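PDB 4KP2: homoaconitase large subunit from Methanocaldococcus jannaschii, which forms the iron-sulfur-cluster-binding large subunit of a hydro-lyase that reversibly dehydrates homocitrate to cis-homoaconitate and hydrates this to homoisocitrate. Local coordinates for residues I271-R275 / D276-Y280. Sequence-based numbering, arbitrary orientation.
Sequences ITVNR and DEANY
N274 and E277 close a type II beta turn with R275 and D276 at its corners, D276 in the left-handed region (phi 67°), but the closing bond from E277 N to N274 O is weak, at 3.5 Å. The turn illustrates how a chain reversal lets side chains a few residues apart pack together. From the turn's end, the E277 side chain, extended beyond CG, reaches back to place OE1 3.3 Å from N274 CB. V273 holds CG1 anti to its backbone N (chi1 172°), where the methyl meets A278 CB at 3.9 Å and Y280 OH at 3.5 Å. R275 bends at chi2 and chi3, bringing NH2 obliquely within 3.3 Å of Y280 CE2; guanidinium and ring planes lie 19° apart, but the side chains cross at about a right angle. Its NH1 forms a salt bridge with E283. Y280 OH is hydrogen-bonded to E211, and an alanine here would probably leave that carboxylate without its hydroxyl partner and V273 CG1 and R275 NH2 without the hydroxyl and ring carbon they meet. The turn lies between helix 260-267 and strand 282-286: V273 packs on L24 of helix 24-33, while Y280 lies against T175 and R177 of strand 167-180.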
# COMPACT_ATOMS: atom_id res chain seq x y z
N ILE A 271 32.54 -21.69 11.95
CA ILE A 271 33.76 -21.35 11.23
C ILE A 271 34.33 -20.02 11.70
O ILE A 271 33.69 -18.98 11.60
CB ILE A 271 33.51 -21.28 9.71
CG1 ILE A 271 33.08 -22.66 9.18
CG2 ILE A 271 34.76 -20.81 8.99
CD1 ILE A 271 32.89 -22.71 7.69
N THR A 272 35.56 -20.06 12.22
CA THR A 272 36.21 -18.88 12.76
C THR A 272 37.46 -18.55 11.94
O THR A 272 38.07 -19.43 11.34
CB THR A 272 36.61 -19.09 14.23
OG1 THR A 272 35.57 -19.81 14.90
CG2 THR A 272 36.84 -17.76 14.93
N VAL A 273 37.84 -17.27 11.93
CA VAL A 273 39.01 -16.82 11.19
C VAL A 273 40.05 -16.18 12.12
O VAL A 273 39.73 -15.29 12.90
CB VAL A 273 38.63 -15.80 10.10
CG1 VAL A 273 39.87 -15.18 9.48
CG2 VAL A 273 37.76 -16.45 9.04
N ASN A 274 41.29 -16.65 12.01
CA ASN A 274 42.39 -16.09 12.79
C ASN A 274 43.12 -15.01 12.00
O ASN A 274 43.36 -15.15 10.80
CB ASN A 274 43.36 -17.20 13.20
CG ASN A 274 44.29 -16.79 14.33
OD1 ASN A 274 44.63 -15.62 14.49
ND2 ASN A 274 44.70 -17.76 15.14
N ARG A 275 43.47 -13.92 12.67
CA ARG A 275 44.25 -12.86 12.04
C ARG A 275 45.65 -13.32 11.60
O ARG A 275 46.28 -14.15 12.25
CB ARG A 275 44.31 -11.63 12.96
CG ARG A 275 42.95 -11.01 13.21
CD ARG A 275 42.34 -10.55 11.89
NE ARG A 275 43.12 -9.47 11.27
CZ ARG A 275 42.82 -8.89 10.11
NH1 ARG A 275 43.58 -7.92 9.62
NH2 ARG A 275 41.75 -9.29 9.44
N ASP A 276 46.10 -12.78 10.47
CA ASP A 276 47.42 -13.08 9.88
C ASP A 276 47.59 -14.50 9.38
O ASP A 276 48.54 -14.79 8.63
CB ASP A 276 48.54 -12.72 10.85
CG ASP A 276 48.65 -11.23 11.09
OD1 ASP A 276 48.43 -10.45 10.13
OD2 ASP A 276 48.95 -10.83 12.24
N GLU A 277 46.70 -15.39 9.81
CA GLU A 277 46.62 -16.72 9.24
C GLU A 277 45.68 -16.67 8.03
O GLU A 277 45.48 -17.66 7.34
CB GLU A 277 46.12 -17.74 10.27
CG GLU A 277 47.19 -18.34 11.17
CD GLU A 277 46.60 -19.18 12.29
OE1 GLU A 277 45.42 -19.58 12.17
OE2 GLU A 277 47.31 -19.43 13.29
N ALA A 278 45.13 -15.49 7.79
CA ALA A 278 44.33 -15.24 6.60
C ALA A 278 44.90 -14.07 5.81
O ALA A 278 44.85 -12.93 6.26
CB ALA A 278 42.88 -14.98 6.97
N ASN A 279 45.44 -14.37 4.63
CA ASN A 279 45.99 -13.34 3.75
C ASN A 279 44.94 -12.76 2.79
O ASN A 279 44.45 -13.45 1.90
CB ASN A 279 47.18 -13.89 2.96
CG ASN A 279 47.92 -12.82 2.19
OD1 ASN A 279 47.84 -11.64 2.52
ND2 ASN A 279 48.64 -13.22 1.15
N TYR A 280 44.63 -11.49 2.99
CA TYR A 280 43.61 -10.82 2.19
C TYR A 280 44.26 -10.07 1.03
O TYR A 280 45.45 -9.77 1.06
CB TYR A 280 42.82 -9.85 3.06
CG TYR A 280 42.24 -10.48 4.31
CD1 TYR A 280 41.03 -11.16 4.27
CD2 TYR A 280 42.90 -10.39 5.53
CE1 TYR A 280 40.49 -11.74 5.41
CE2 TYR A 280 42.37 -10.96 6.67
CZ TYR A 280 41.17 -11.63 6.61
OH TYR A 280 40.64 -12.20 7.75